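Local coordinates for protein peroxin 22 (Pichia angusta, PDB 5NKZ) that binds the ubiquitin-conjugating enzyme Pex4p through its soluble domain and is probably involved in peroxisome biogenesis, at residues Ser31-Leu36 and Leu97-Asn102; Val57-Ser62 and Val81-Thr86. One frame throughout, in Å; residues are numbered along the deposited sequence.

Contact 1. Residues Ser31-Leu36 and Leu97-Asn102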
ATOM      1  N   SER C  31      18.530  -3.022   2.977  1.00 81.79           N
ATOM      2  CA  SER C  31      17.543  -2.147   2.221  1.00 76.33           C
ATOM      3  C   SER C  31      18.098  -0.858   1.631  1.00 67.58           C
ATOM      4  O   SER C  31      18.544  -0.036   2.379  1.00 67.95           O
ATOM      5  CB  SER C  31      16.378  -1.758   3.147  1.00 78.32           C
ATOM      6  OG  SER C  31      15.515  -2.859   3.358  1.00 84.32           O
ATOM      7  N   VAL C  32      18.060  -0.672   0.320  1.00 62.26           N
ATOM      8  CA  VAL C  32      18.667   0.502  -0.291  1.00 59.05           C
ATOM      9  C   VAL C  32      17.701   1.137  -1.289  1.00 58.31           C
ATOM     10  O   VAL C  32      17.088   0.438  -2.126  1.00 60.99           O
ATOM     11  CB  VAL C  32      20.018   0.148  -1.010  1.00 56.57           C
ATOM     12  CG1 VAL C  32      20.700   1.387  -1.634  1.00 52.88           C
ATOM     13  CG2 VAL C  32      20.928  -0.650  -0.090  1.00 58.03           C
ATOM     14  N   SER C  33      17.561   2.459  -1.179  1.00 57.42           N
ATOM     15  CA  SER C  33      16.839   3.243  -2.175  1.00 60.77           C
ATOM     16  C   SER C  33      17.861   3.921  -3.072  1.00 59.50           C
ATOM     17  O   SER C  33      18.730   4.645  -2.590  1.00 61.04           O
ATOM     18  CB  SER C  33      15.895   4.294  -1.523  1.00 62.57           C
ATOM     19  OG  SER C  33      14.731   3.700  -0.941  1.00 62.87           O
ATOM     20  N   LEU C  34      17.757   3.720  -4.374  1.00 59.32           N
ATOM     21  CA  LEU C  34      18.735   4.283  -5.280  1.00 61.54           C
ATOM     22  C   LEU C  34      18.090   5.262  -6.209  1.00 59.54           C
ATOM     23  O   LEU C  34      17.265   4.856  -7.024  1.00 66.76           O
ATOM     24  CB  LEU C  34      19.378   3.131  -6.086  1.00 66.74           C
ATOM     25  CG  LEU C  34      20.435   3.478  -7.146  1.00 69.42           C
ATOM     26  CD1 LEU C  34      21.533   4.343  -6.535  1.00 70.29           C
ATOM     27  CD2 LEU C  34      20.974   2.189  -7.749  1.00 72.89           C
ATOM     28  N   VAL C  35      18.441   6.534  -6.126  1.00 59.80           N
ATOM     29  CA  VAL C  35      17.828   7.483  -7.052  1.00 67.70           C
ATOM     30  C   VAL C  35      18.817   7.839  -8.119  1.00 69.16           C
ATOM     31  O   VAL C  35      19.933   8.326  -7.833  1.00 69.99           O
ATOM     32  CB  VAL C  35      17.110   8.742  -6.400  1.00 73.59           C
ATOM     33  CG1 VAL C  35      16.717   8.465  -4.950  1.00 73.53           C
ATOM     34  CG2 VAL C  35      17.908  10.050  -6.490  1.00 76.56           C
ATOM     35  N   LEU C  36      18.362   7.593  -9.349  1.00 73.47           N
ATOM     36  CA  LEU C  36      19.150   7.774 -10.563  1.00 77.06           C
ATOM     37  C   LEU C  36      18.611   8.935 -11.396  1.00 80.59           C
ATOM     38  O   LEU C  36      17.513   8.859 -11.924  1.00 81.78           O
ATOM     39  CB  LEU C  36      19.146   6.484 -11.407  1.00 77.57           C
ATOM     40  CG  LEU C  36      19.619   5.197 -10.707  1.00 77.07           C
ATOM     41  CD1 LEU C  36      19.389   3.959 -11.571  1.00 80.95           C
ATOM     42  CD2 LEU C  36      21.067   5.337 -10.273  1.00 76.48           C
ATOM     43  N   LEU C  97       9.240   4.977   1.260  1.00 67.34           N
ATOM     44  CA  LEU C  97       9.947   3.681   1.237  1.00 67.12           C
ATOM     45  C   LEU C  97      10.649   3.418   2.548  1.00 70.04           C
ATOM     46  O   LEU C  97      10.570   2.303   3.074  1.00 70.75           O
ATOM     47  CB  LEU C  97      10.948   3.561   0.055  1.00 67.16           C
ATOM     48  CG  LEU C  97      10.329   3.188  -1.310  1.00 64.62           C
ATOM     49  CD1 LEU C  97      11.181   3.682  -2.464  1.00 62.48           C
ATOM     50  CD2 LEU C  97      10.070   1.693  -1.451  1.00 63.37           C
ATOM     51  N   SER C  98      11.307   4.455   3.076  1.00 73.72           N
ATOM     52  CA  SER C  98      12.137   4.370   4.294  1.00 78.55           C
ATOM     53  C   SER C  98      13.205   3.270   4.250  1.00 80.26           C
ATOM     54  O   SER C  98      13.287   2.445   5.166  1.00 83.15           O
ATOM     55  CB  SER C  98      11.274   4.187   5.540  1.00 77.96           C
ATOM     56  OG  SER C  98      10.430   5.288   5.640  1.00 78.27           O
ATOM     57  N   SER C  99      14.029   3.266   3.204  1.00 86.50           N
ATOM     58  CA  SER C  99      15.093   2.279   3.139  1.00 84.52           C
ATOM     59  C   SER C  99      16.189   2.616   4.155  1.00 80.93           C
ATOM     60  O   SER C  99      16.389   3.773   4.520  1.00 78.37           O
ATOM     61  CB  SER C  99      15.647   2.188   1.730  1.00 84.40           C
ATOM     62  OG  SER C  99      14.697   1.591   0.880  1.00 87.23           O
ATOM     63  N   ASN C 100      16.857   1.575   4.645  1.00 80.18           N
ATOM     64  CA  ASN C 100      18.017   1.700   5.546  1.00 80.17           C
ATOM     65  C   ASN C 100      19.135   2.565   4.958  1.00 79.29           C
ATOM     66  O   ASN C 100      19.802   3.278   5.707  1.00 81.28           O
ATOM     67  CB  ASN C 100      18.635   0.335   5.832  1.00 81.18           C
ATOM     68  CG  ASN C 100      17.743  -0.566   6.677  1.00 84.03           C
ATOM     69  OD1 ASN C 100      16.552  -0.673   6.470  1.00 86.71           O
ATOM     70  ND2 ASN C 100      18.338  -1.237   7.628  1.00 88.08           N
ATOM     71  N   ILE C 101      19.371   2.455   3.639  1.00 77.01           N
ATOM     72  CA  ILE C 101      20.422   3.200   2.930  1.00 76.29           C
ATOM     73  C   ILE C 101      19.808   4.026   1.809  1.00 72.51           C
ATOM     74  O   ILE C 101      18.968   3.532   1.053  1.00 72.85           O
ATOM     75  CB  ILE C 101      21.536   2.247   2.376  1.00 79.34           C
ATOM     76  CG1 ILE C 101      22.209   1.443   3.527  1.00 81.67           C
ATOM     77  CG2 ILE C 101      22.607   3.024   1.603  1.00 78.50           C
ATOM     78  CD1 ILE C 101      22.225  -0.071   3.342  1.00 82.96           C
ATOM     79  N   ASN C 102      20.228   5.270   1.678  1.00 70.91           N
ATOM     80  CA  ASN C 102      19.565   6.134   0.727  1.00 73.99           C
ATOM     81  C   ASN C 102      20.635   6.793  -0.091  1.00 77.31           C
ATOM     82  O   ASN C 102      21.361   7.630   0.411  1.00 82.62           O
ATOM     83  CB  ASN C 102      18.607   7.154   1.421  1.00 74.14           C
ATOM     84  CG  ASN C 102      17.362   6.495   2.039  1.00 74.69           C
ATOM     85  OD1 ASN C 102      16.347   6.277   1.349  1.00 77.39           O
ATOM     86  ND2 ASN C 102      17.432   6.169   3.326  1.00 72.11           N
TER

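Contact 2. Residues Val57-Ser62 and Val81-Thr86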
ATOM      1  N   VAL C  57      14.837   1.266  -7.008  1.00 57.84           N
ATOM      2  CA  VAL C  57      15.356   2.344  -7.828  1.00 60.67           C
ATOM      3  C   VAL C  57      14.274   3.399  -8.134  1.00 62.97           C
ATOM      4  O   VAL C  57      13.159   3.080  -8.583  1.00 63.72           O
ATOM      5  CB  VAL C  57      15.894   1.778  -9.166  1.00 62.08           C
ATOM      6  CG1 VAL C  57      16.092   2.867 -10.212  1.00 62.40           C
ATOM      7  CG2 VAL C  57      17.205   1.021  -8.947  1.00 64.89           C
ATOM      8  N   ILE C  58      14.659   4.658  -7.990  1.00 63.69           N
ATOM      9  CA  ILE C  58      13.785   5.780  -8.218  1.00 66.41           C
ATOM     10  C   ILE C  58      14.343   6.640  -9.363  1.00 68.32           C
ATOM     11  O   ILE C  58      15.385   7.289  -9.223  1.00 72.76           O
ATOM     12  CB  ILE C  58      13.631   6.571  -6.879  1.00 68.14           C
ATOM     13  CG1 ILE C  58      13.201   5.594  -5.767  1.00 69.00           C
ATOM     14  CG2 ILE C  58      12.631   7.734  -7.000  1.00 66.15           C
ATOM     15  CD1 ILE C  58      13.507   6.085  -4.379  1.00 72.66           C
ATOM     16  N   LEU C  59      13.649   6.667 -10.492  1.00 68.75           N
ATOM     17  CA  LEU C  59      14.125   7.469 -11.637  1.00 72.69           C
ATOM     18  C   LEU C  59      13.655   8.918 -11.563  1.00 74.68           C
ATOM     19  O   LEU C  59      12.472   9.201 -11.328  1.00 74.56           O
ATOM     20  CB  LEU C  59      13.694   6.852 -12.973  1.00 74.71           C
ATOM     21  CG  LEU C  59      13.995   5.349 -13.064  1.00 75.18           C
ATOM     22  CD1 LEU C  59      13.155   4.745 -14.176  1.00 77.85           C
ATOM     23  CD2 LEU C  59      15.482   5.070 -13.248  1.00 75.12           C
ATOM     24  N   HIS C  60      14.603   9.823 -11.761  1.00 77.78           N
ATOM     25  CA  HIS C  60      14.331  11.227 -12.048  1.00 81.55           C
ATOM     26  C   HIS C  60      13.314  11.301 -13.194  1.00 82.63           C
ATOM     27  O   HIS C  60      13.204  10.355 -13.983  1.00 81.15           O
ATOM     28  CB  HIS C  60      15.646  11.886 -12.479  1.00 87.71           C
ATOM     29  CG  HIS C  60      15.718  13.360 -12.255  1.00 91.36           C
ATOM     30  ND1 HIS C  60      15.849  14.259 -13.290  1.00 95.23           N
ATOM     31  CD2 HIS C  60      15.746  14.092 -11.115  1.00 94.57           C
ATOM     32  CE1 HIS C  60      15.916  15.484 -12.804  1.00100.91           C
ATOM     33  NE2 HIS C  60      15.850  15.414 -11.484  1.00100.29           N
ATOM     34  N   PRO C  61      12.555  12.411 -13.279  1.00 86.37           N
ATOM     35  CA  PRO C  61      11.710  12.640 -14.457  1.00 88.89           C
ATOM     36  C   PRO C  61      12.498  12.551 -15.765  1.00 90.40           C
ATOM     37  O   PRO C  61      11.963  12.063 -16.753  1.00 94.42           O
ATOM     38  CB  PRO C  61      11.193  14.072 -14.257  1.00 90.54           C
ATOM     39  CG  PRO C  61      11.279  14.320 -12.803  1.00 88.75           C
ATOM     40  CD  PRO C  61      12.376  13.471 -12.267  1.00 87.67           C
ATOM     41  N   SER C  62      13.749  13.010 -15.754  1.00 91.19           N
ATOM     42  CA  SER C  62      14.635  12.976 -16.942  1.00 96.00           C
ATOM     43  C   SER C  62      14.807  11.581 -17.525  1.00 92.51           C
ATOM     44  O   SER C  62      14.987  11.453 -18.725  1.00 91.72           O
ATOM     45  CB  SER C  62      16.035  13.507 -16.618  1.00 98.34           C
ATOM     46  OG  SER C  62      16.796  12.497 -15.965  1.00 96.92           O
ATOM     47  N   VAL C  81      11.445  -0.670  -9.651  1.00 74.68           N
ATOM     48  CA  VAL C  81      11.820   0.610 -10.251  1.00 73.92           C
ATOM     49  C   VAL C  81      10.628   1.559 -10.199  1.00 71.19           C
ATOM     50  O   VAL C  81       9.534   1.153 -10.523  1.00 72.27           O
ATOM     51  CB  VAL C  81      12.273   0.395 -11.728  1.00 74.74           C
ATOM     52  CG1 VAL C  81      12.550   1.724 -12.440  1.00 74.64           C
ATOM     53  CG2 VAL C  81      13.514  -0.488 -11.756  1.00 73.22           C
ATOM     54  N   ILE C  82      10.841   2.822  -9.836  1.00 69.23           N
ATOM     55  CA  ILE C  82       9.728   3.766  -9.592  1.00 64.64           C
ATOM     56  C   ILE C  82       9.902   5.063 -10.386  1.00 63.75           C
ATOM     57  O   ILE C  82      10.772   5.882 -10.106  1.00 59.67           O
ATOM     58  CB  ILE C  82       9.570   4.007  -8.081  1.00 62.46           C
ATOM     59  CG1 ILE C  82       8.900   2.789  -7.420  1.00 61.44           C
ATOM     60  CG2 ILE C  82       8.719   5.225  -7.805  1.00 65.30           C
ATOM     61  CD1 ILE C  82       9.305   2.586  -5.978  1.00 60.80           C
ATOM     62  N   GLN C  83       9.070   5.216 -11.406  1.00 70.28           N
ATOM     63  CA  GLN C  83       9.064   6.410 -12.254  1.00 74.90           C
ATOM     64  C   GLN C  83       8.400   7.538 -11.503  1.00 73.29           C
ATOM     65  O   GLN C  83       7.237   7.455 -11.166  1.00 73.28           O
ATOM     66  CB  GLN C  83       8.272   6.177 -13.556  1.00 80.69           C
ATOM     67  CG  GLN C  83       8.233   7.376 -14.494  1.00 85.01           C
ATOM     68  CD  GLN C  83       9.615   7.757 -14.940  1.00 85.82           C
ATOM     69  OE1 GLN C  83      10.131   7.166 -15.850  1.00 88.93           O
ATOM     70  NE2 GLN C  83      10.232   8.708 -14.270  1.00 86.04           N
ATOM     71  N   VAL C  84       9.160   8.592 -11.276  1.00 71.65           N
ATOM     72  CA  VAL C  84       8.700   9.793 -10.645  1.00 70.19           C
ATOM     73  C   VAL C  84       8.627  10.859 -11.742  1.00 75.55           C
ATOM     74  O   VAL C  84       9.338  10.766 -12.742  1.00 74.81           O
ATOM     75  CB  VAL C  84       9.664  10.140  -9.494  1.00 67.95           C
ATOM     76  CG1 VAL C  84      10.059  11.610  -9.456  1.00 69.69           C
ATOM     77  CG2 VAL C  84       9.107   9.641  -8.164  1.00 65.71           C
ATOM     78  N   ARG C  85       7.759  11.855 -11.544  1.00 82.70           N
ATOM     79  CA  ARG C  85       7.486  12.924 -12.517  1.00 87.56           C
ATOM     80  C   ARG C  85       7.884  14.340 -12.094  1.00 85.55           C
ATOM     81  O   ARG C  85       8.020  15.198 -12.983  1.00 85.75           O
ATOM     82  CB  ARG C  85       6.017  12.893 -12.968  1.00 94.90           C
ATOM     83  CG  ARG C  85       5.793  11.831 -14.053  1.00100.09           C
ATOM     84  CD  ARG C  85       4.526  11.950 -14.926  1.00106.60           C
ATOM     85  NE  ARG C  85       4.893  11.691 -16.325  1.00111.33           N
ATOM     86  CZ  ARG C  85       5.351  10.527 -16.804  1.00115.53           C
ATOM     87  NH1 ARG C  85       5.460   9.450 -16.029  1.00114.51           N
ATOM     88  NH2 ARG C  85       5.705  10.431 -18.089  1.00120.33           N
ATOM     89  N   THR C  86       8.082  14.583 -10.792  1.00 80.85           N
ATOM     90  CA  THR C  86       8.654  15.854 -10.293  1.00 83.08           C
ATOM     91  C   THR C  86       9.825  15.550  -9.343  1.00 82.80           C
ATOM     92  O   THR C  86       9.800  14.547  -8.625  1.00 82.12           O
ATOM     93  CB  THR C  86       7.609  16.738  -9.529  1.00 82.95           C
ATOM     94  OG1 THR C  86       7.450  16.280  -8.173  1.00 77.69           O
ATOM     95  CG2 THR C  86       6.239  16.749 -10.234  1.00 83.25           C
TER

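Contact 1. Residues Ser31-Leu36 and Leu97-Asn102
Val32 and Ile101 pair across two neighbouring strands of a parallel beta sheet, 32-36 and 101-103. The evidence is in the backbone: Ile101 straddles its partner, its N donating to Ser31 O at 2.9 Å and its O accepting from Ser33 N at 2.8 Å. The second bond is nearly straight, 169° at the hydrogen, and Val32 CA lies 3.3 Å from the same Ile101 O in a CA-H...O contact. The side chains of the pair cross at a slant, with Val32 CG2 meeting Ile101 CD1 at 3.7 Å. Strand 32-36 lies inside the sheet, since Val32 and Leu34 bond through their backbones to residues of strand 55-59 along its other edge. Strand 101-103 follows helix 87-97, the helix of a beta-alpha-beta crossover that returns from edge strand 81-83 across the sheet; the helix ends just before Ser98, a residue with positive phi. The turn after the helix sets Ser99 alongside Ser33. With OG set beside its own backbone N (chi1 -73°), Ser33 OG comes within 2.8 Å of Ser99 OG, a hydrogen bond in which either hydroxyl may donate. Leu97 CD1 reaches the same Ser33 OG at 3.9 Å. On the face shared with Ser33, Asn102 brings OD1 to 3.5 Å from Ser33 CB, while its ND2 donates at 2.9 Å to Ser99 O from above that carbonyl's plane. Asn102 ND2 also donates to Asp122 O, and these two bonds restrict rotation of the buried amide; Leu94 of helix 87-97 covers both Ser33 and Asn102.

Contact 2. Residues Val57-Ser62 and Val81-Thr86
Leu59 and Val81 mark the tightly packed part of a contact between the two strands of a beta-alpha-beta unit, 55-59 and 81-83, which run parallel with a 21° angle between their short axes. Leu59 CD1 comes at a slant onto Val81 CG1, 3.5 Å away, on the face covered by Lys65, Phe68 and Leu69 of the connecting helix 65-71. The backbone confirms the pairing: Ile82 N donates to Val57 O at 2.6 Å and Leu59 N to Ile82 O at 3.0 Å. On the opposite face Ile58 CG2 meets Val84 CG2, and helix 87-97 lies over both through Val93. At the strand ends the bonding slackens, Val84 N reaching Leu59 O only weakly at 3.4 Å. Here Gln83 takes over: CG stands anti to the backbone N, and the bend at chi2 (61°) turns NE2 back to Val84 O at 2.7 Å and, across the contact, to His60 O in a weak bond of 3.4 Å. Its OE1 accepts weakly from Lys65 N. With an alanine here, the carbonyls of His60 and Val84 would probably lose this shared donor and the two loop ends their side-chain link. The looser side lies at Pro61, whose CG rests 3.4 Å from Arg85 O, while the CB of exposed Arg85 points away from segment 57-62. The backbone N atoms of Gln83 and Arg85 donate to acidic side chains of the other protein chain, which, with the apolar packing of Ile82, Val84 and Thr86 there, is consistent with a mixed polar and apolar docking surface for Pex4p.

In the fold
Contacts 1 and 2 belong to one parallel sheet of strand order 3-2-1-4-5, an order like that of Rossmann-type sheets, and their centres lie about 13 Å apart on opposite sides of the chain's centre. Strands 32-36 and 55-59 join them directly. Leu34 O lies 2.8 Å from Ile58 N, a probable hydrogen bond. A second probable one links Leu36 N to Ile58 O at 3.0 Å, and Leu36 CD1 packs on Val57 CG1 at 3.7 Å. Helix 87-97 spans both, touching Ser33 as well as Ile58 through Leu94. Their exposure to Pex4p differs. Contact 2 gives hydrogen bonds and apolar packing to that chain, whereas contact 1 meets it by packing at Ser31 and Leu97.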